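Local coordinates for gram-positive cocci surface proteins LPxTG domain-containing protein (Streptococcus pneumoniae, PDB 3NZ3) that probably binds mucin through this Ig-like, all-beta domain, as a cell-wall-attached surface protein thought to help the bacterium adhere to its host, at residues 13-27 with 40-54. Residues are numbered along the deposited sequence; the frame is centred on the assembly and turned at random.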
loop_
_atom_site.group_PDB
_atom_site.type_symbol
_atom_site.label_atom_id
_atom_site.label_comp_id
_atom_site.label_asym_id
_atom_site.label_seq_id
_atom_site.Cartn_x
_atom_site.Cartn_y
_atom_site.Cartn_z
ATOM N N THR A 13 11.137 18.279 28.721
ATOM C CA THR A 13 11.231 18.046 27.248
ATOM C C THR A 13 11.512 16.571 26.918
ATOM O O THR A 13 12.638 16.198 26.564
ATOM C CB THR A 13 12.264 19.007 26.584
ATOM O OG1 THR A 13 12.352 18.741 25.177
ATOM C CG2 THR A 13 13.655 18.882 27.234
ATOM N N ALA A 14 10.480 15.737 27.049
ATOM C CA ALA A 14 10.581 14.304 26.751
ATOM C C ALA A 14 10.255 14.025 25.286
ATOM O O ALA A 14 9.184 14.401 24.793
ATOM C CB ALA A 14 9.664 13.496 27.667
ATOM N N THR A 15 11.190 13.366 24.604
ATOM C CA THR A 15 11.055 13.055 23.185
ATOM C C THR A 15 10.632 11.592 23.005
ATOM O O THR A 15 11.157 10.689 23.665
ATOM C CB THR A 15 12.377 13.340 22.421
ATOM O OG1 THR A 15 12.647 14.749 22.436
ATOM C CG2 THR A 15 12.303 12.882 20.973
ATOM N N SER A 16 9.661 11.378 22.126
ATOM C CA SER A 16 9.284 10.040 21.697
ATOM C C SER A 16 8.918 10.122 20.228
ATOM O O SER A 16 8.902 11.217 19.644
ATOM C CB SER A 16 8.112 9.506 22.529
ATOM O OG SER A 16 6.982 10.357 22.446
ATOM N N THR A 17 8.617 8.972 19.638
ATOM C CA THR A 17 8.289 8.890 18.226
ATOM C C THR A 17 6.947 8.201 18.059
ATOM O O THR A 17 6.679 7.186 18.707
ATOM C CB THR A 17 9.382 8.113 17.461
ATOM O OG1 THR A 17 10.661 8.654 17.798
ATOM C CG2 THR A 17 9.178 8.183 15.955
ATOM N N GLU A 18 6.098 8.773 17.208
ATOM C CA GLU A 18 4.863 8.115 16.801
ATOM C C GLU A 18 5.057 7.537 15.405
ATOM O O GLU A 18 5.638 8.187 14.533
ATOM C CB GLU A 18 3.681 9.091 16.806
ATOM C CG GLU A 18 2.324 8.422 16.557
ATOM C CD GLU A 18 1.151 9.403 16.516
ATOM O OE1 GLU A 18 1.359 10.615 16.772
ATOM O OE2 GLU A 18 0.020 8.947 16.227
ATOM N N THR A 19 4.583 6.311 15.202
ATOM C CA THR A 19 4.614 5.695 13.873
ATOM C C THR A 19 3.261 5.119 13.515
ATOM O O THR A 19 2.499 4.696 14.392
ATOM C CB THR A 19 5.660 4.564 13.761
ATOM O OG1 THR A 19 5.370 3.549 14.727
ATOM C CG2 THR A 19 7.077 5.101 13.980
ATOM N N LYS A 20 2.966 5.109 12.221
ATOM C CA LYS A 20 1.779 4.437 11.714
ATOM C C LYS A 20 2.073 3.821 10.353
ATOM O O LYS A 20 2.929 4.310 9.618
ATOM C CB LYS A 20 0.584 5.394 11.644
ATOM C CG LYS A 20 0.701 6.524 10.658
ATOM C CD LYS A 20 -0.617 7.301 10.653
ATOM C CE LYS A 20 -0.596 8.437 9.670
ATOM N NZ LYS A 20 -1.928 9.125 9.653
ATOM N N THR A 21 1.366 2.743 10.037
ATOM C CA THR A 21 1.587 2.002 8.799
ATOM C C THR A 21 0.372 2.155 7.890
ATOM O O THR A 21 -0.776 2.006 8.326
ATOM C CB THR A 21 1.903 0.517 9.074
ATOM O OG1 THR A 21 3.014 0.431 9.975
ATOM C CG2 THR A 21 2.252 -0.230 7.778
ATOM N N ILE A 22 0.650 2.486 6.632
ATOM C CA ILE A 22 -0.361 2.603 5.587
ATOM C C ILE A 22 0.006 1.597 4.502
ATOM O O ILE A 22 1.148 1.574 4.034
ATOM C CB ILE A 22 -0.425 4.042 5.016
ATOM C CG1 ILE A 22 -0.593 5.056 6.160
ATOM C CG2 ILE A 22 -1.581 4.178 4.023
ATOM C CD1 ILE A 22 -0.245 6.473 5.795
ATOM N N THR A 23 -0.959 0.764 4.118
ATOM C CA THR A 23 -0.667 -0.409 3.295
ATOM C C THR A 23 -1.517 -0.476 2.020
ATOM O O THR A 23 -2.726 -0.207 2.042
ATOM C CB THR A 23 -0.852 -1.712 4.118
ATOM O OG1 THR A 23 -0.125 -1.617 5.349
ATOM C CG2 THR A 23 -0.351 -2.935 3.346
ATOM N N ARG A 24 -0.867 -0.822 0.911
ATOM C CA ARG A 24 -1.574 -1.173 -0.308
ATOM C C ARG A 24 -1.460 -2.669 -0.571
ATOM O O ARG A 24 -0.360 -3.241 -0.562
ATOM C CB ARG A 24 -1.054 -0.390 -1.516
ATOM C CG ARG A 24 -1.783 -0.744 -2.822
ATOM C CD ARG A 24 -1.459 0.238 -3.943
ATOM N NE ARG A 24 -0.114 0.044 -4.482
ATOM C CZ ARG A 24 0.418 0.774 -5.460
ATOM N NH1 ARG A 24 -0.281 1.757 -6.024
ATOM N NH2 ARG A 24 1.650 0.515 -5.880
ATOM N N ILE A 25 -2.605 -3.295 -0.805
ATOM C CA ILE A 25 -2.635 -4.698 -1.200
ATOM C C ILE A 25 -3.115 -4.824 -2.637
ATOM O O ILE A 25 -4.123 -4.215 -3.033
ATOM C CB ILE A 25 -3.520 -5.542 -0.258
ATOM C CG1 ILE A 25 -2.996 -5.441 1.183
ATOM C CG2 ILE A 25 -3.561 -7.007 -0.717
ATOM C CD1 ILE A 25 -3.933 -6.005 2.246
ATOM N N ILE A 26 -2.390 -5.615 -3.422
ATOM C CA ILE A 26 -2.816 -5.922 -4.775
ATOM C C ILE A 26 -3.251 -7.383 -4.821
ATOM O O ILE A 26 -2.502 -8.274 -4.403
ATOM C CB ILE A 26 -1.703 -5.642 -5.815
ATOM C CG1 ILE A 26 -1.081 -4.264 -5.563
ATOM C CG2 ILE A 26 -2.262 -5.750 -7.248
ATOM C CD1 ILE A 26 0.215 -4.007 -6.315
ATOM N N HIS A 27 -4.474 -7.610 -5.291
ATOM C CA HIS A 27 -5.005 -8.956 -5.504
ATOM C C HIS A 27 -4.995 -9.270 -6.990
ATOM O O HIS A 27 -5.136 -8.368 -7.825
ATOM C CB HIS A 27 -6.446 -9.085 -5.009
ATOM C CG HIS A 27 -6.646 -8.707 -3.575
ATOM N ND1 HIS A 27 -6.190 -9.480 -2.528
ATOM C CD2 HIS A 27 -7.286 -7.651 -3.016
ATOM C CE1 HIS A 27 -6.531 -8.911 -1.385
ATOM N NE2 HIS A 27 -7.197 -7.801 -1.653
ATOM N N ASP A 40 -1.122 -12.443 -3.292
ATOM C CA ASP A 40 -1.261 -11.022 -2.988
ATOM C C ASP A 40 0.103 -10.361 -2.896
ATOM O O ASP A 40 1.066 -10.985 -2.443
ATOM C CB ASP A 40 -1.964 -10.832 -1.646
ATOM C CG ASP A 40 -3.458 -11.009 -1.731
ATOM O OD1 ASP A 40 -3.998 -11.194 -2.847
ATOM O OD2 ASP A 40 -4.099 -10.944 -0.660
ATOM N N VAL A 41 0.178 -9.102 -3.329
ATOM C CA VAL A 41 1.346 -8.259 -3.069
ATOM C C VAL A 41 0.966 -7.244 -1.978
ATOM O O VAL A 41 -0.001 -6.489 -2.125
ATOM C CB VAL A 41 1.863 -7.562 -4.362
ATOM C CG1 VAL A 41 2.846 -6.437 -4.035
ATOM C CG2 VAL A 41 2.529 -8.589 -5.292
ATOM N N VAL A 42 1.709 -7.257 -0.875
ATOM C CA VAL A 42 1.408 -6.398 0.270
ATOM C C VAL A 42 2.523 -5.360 0.402
ATOM O O VAL A 42 3.707 -5.718 0.471
ATOM C CB VAL A 42 1.238 -7.223 1.577
ATOM C CG1 VAL A 42 0.971 -6.312 2.796
ATOM C CG2 VAL A 42 0.103 -8.240 1.435
ATOM N N GLN A 43 2.138 -4.082 0.412
ATOM C CA GLN A 43 3.098 -2.974 0.440
ATOM C C GLN A 43 2.884 -2.050 1.644
ATOM O O GLN A 43 2.162 -1.048 1.538
ATOM C CB GLN A 43 3.026 -2.163 -0.863
ATOM C CG GLN A 43 3.175 -3.001 -2.137
ATOM C CD GLN A 43 3.205 -2.165 -3.392
ATOM O OE1 GLN A 43 2.251 -1.446 -3.710
ATOM N NE2 GLN A 43 4.301 -2.259 -4.123
ATOM N N PRO A 44 3.507 -2.380 2.794
ATOM C CA PRO A 44 3.359 -1.546 3.985
ATOM C C PRO A 44 4.360 -0.393 4.009
ATOM O O PRO A 44 5.544 -0.579 3.721
ATOM C CB PRO A 44 3.624 -2.521 5.131
ATOM C CG PRO A 44 4.547 -3.564 4.547
ATOM C CD PRO A 44 4.327 -3.582 3.052
ATOM N N VAL A 45 3.875 0.803 4.319
ATOM C CA VAL A 45 4.753 1.951 4.488
ATOM C C VAL A 45 4.558 2.510 5.894
ATOM O O VAL A 45 3.436 2.810 6.298
ATOM C CB VAL A 45 4.519 3.010 3.388
ATOM C CG1 VAL A 45 5.163 4.353 3.755
ATOM C CG2 VAL A 45 5.064 2.499 2.035
ATOM N N THR A 46 5.656 2.632 6.636
ATOM C CA THR A 46 5.604 3.071 8.027
ATOM C C THR A 46 6.181 4.472 8.174
ATOM O O THR A 46 7.391 4.684 8.052
ATOM C CB THR A 46 6.296 2.044 8.965
ATOM O OG1 THR A 46 5.604 0.795 8.868
ATOM C CG2 THR A 46 6.282 2.505 10.432
ATOM N N LEU A 47 5.289 5.427 8.423
ATOM C CA LEU A 47 5.661 6.829 8.586
ATOM C C LEU A 47 5.877 7.146 10.055
ATOM O O LEU A 47 5.394 6.418 10.926
ATOM C CB LEU A 47 4.579 7.742 7.999
ATOM C CG LEU A 47 4.181 7.443 6.549
ATOM C CD1 LEU A 47 3.130 8.414 6.095
ATOM C CD2 LEU A 47 5.391 7.491 5.614
ATOM N N SER A 48 6.606 8.226 10.329
ATOM C CA SER A 48 6.911 8.604 11.704
ATOM C C SER A 48 6.907 10.113 11.908
ATOM O O SER A 48 7.105 10.882 10.970
ATOM C CB SER A 48 8.268 8.045 12.137
ATOM O OG SER A 48 9.326 8.814 11.577
ATOM N N ARG A 49 6.688 10.519 13.152
ATOM C CA ARG A 49 6.868 11.916 13.546
ATOM C C ARG A 49 7.358 11.987 14.988
ATOM O O ARG A 49 7.103 11.073 15.782
ATOM C CB ARG A 49 5.572 12.718 13.356
ATOM C CG ARG A 49 4.439 12.319 14.303
ATOM C CD ARG A 49 3.274 13.295 14.223
ATOM N NE ARG A 49 2.138 12.837 15.023
ATOM C CZ ARG A 49 0.993 13.503 15.170
ATOM N NH1 ARG A 49 0.816 14.673 14.571
ATOM N NH2 ARG A 49 0.024 12.996 15.922
ATOM N N THR A 50 8.080 13.058 15.318
ATOM C CA THR A 50 8.575 13.244 16.677
ATOM C C THR A 50 7.481 13.855 17.547
ATOM O O THR A 50 6.678 14.664 17.075
ATOM C CB THR A 50 9.860 14.107 16.708
ATOM O OG1 THR A 50 10.776 13.607 15.737
ATOM C CG2 THR A 50 10.534 14.030 18.063
ATOM N N LYS A 51 7.434 13.424 18.803
ATOM C CA LYS A 51 6.510 13.954 19.797
ATOM C C LYS A 51 7.361 14.516 20.926
ATOM O O LYS A 51 8.235 13.827 21.453
ATOM C CB LYS A 51 5.593 12.855 20.335
ATOM C CG LYS A 51 4.596 13.321 21.412
ATOM C CD LYS A 51 4.070 12.139 22.218
ATOM C CE LYS A 51 2.937 12.549 23.157
ATOM N NZ LYS A 51 2.282 11.350 23.747
ATOM N N THR A 52 7.115 15.774 21.274
ATOM C CA THR A 52 7.841 16.435 22.356
ATOM C C THR A 52 6.824 16.871 23.396
ATOM O O THR A 52 5.829 17.520 23.067
ATOM C CB THR A 52 8.646 17.650 21.839
ATOM O OG1 THR A 52 9.493 17.236 20.762
ATOM C CG2 THR A 52 9.518 18.244 22.938
ATOM N N GLU A 53 7.057 16.480 24.645
ATOM C CA GLU A 53 6.174 16.870 25.730
ATOM C C GLU A 53 6.958 17.550 26.842
ATOM O O GLU A 53 7.952 17.013 27.340
ATOM C CB GLU A 53 5.411 15.662 26.286
ATOM C CG GLU A 53 4.384 16.025 27.368
ATOM C CD GLU A 53 3.682 14.819 27.973
ATOM O OE1 GLU A 53 3.926 13.680 27.521
ATOM O OE2 GLU A 53 2.874 15.016 28.907
ATOM N N ASN A 54 6.511 18.747 27.212
ATOM C CA ASN A 54 6.957 19.378 28.443
ATOM C C ASN A 54 6.169 18.718 29.576
ATOM O O ASN A 54 4.946 18.829 29.633
ATOM C CB ASN A 54 6.717 20.891 28.375
ATOM C CG ASN A 54 7.327 21.642 29.549
ATOM O OD1 ASN A 54 7.174 21.252 30.706
ATOM N ND2 ASN A 54 8.009 22.738 29.251
#
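The guanidinium of R24 takes the amide oxygen of Q43 at its edge, the two groups nearly coplanar (12° apart). OE1 of Q43 accepts from both NE (2.9 Å) and NH2 (3.0 Å) of R24, the first almost in line with the C=O, the second on a lone pair. A bend at chi3 (74°) turns R24 edge-on to the amide, while its NH1 reaches E90 O; with Q43 NE2 bonded to D71 O, both flat groups are fixed in rotation. R49 forms a salt bridge with one oxygen, OE1 of E18, through NE and NH2 (each 2.9 Å), but here the planes stand 51° apart: NE comes from above the carboxylate, NH2 on its syn side. H27 ND1 bonds D40 OD1 (2.8 Å) at the ring edge but tilted from its plane, with ND1 above the carboxylate; CG2 of I25 sits over the rim of one ring face, 3.5 Å above the plane of H27. On the threonine-rich face, OG1 of T21 and OG1 of T46 share a hydrogen bond of 2.8 Å. Paired main-chain bonds recur at every second residue from A14–E53 to I26–V41, making the long antiparallel pair of this Ig-like, all-beta domain. In its four-stranded mixed sheet, 60-62 flanks 39-53, 101-107 runs parallel to 14-30, and W70 of strand 68-74 packs against R24, Q43 and V45.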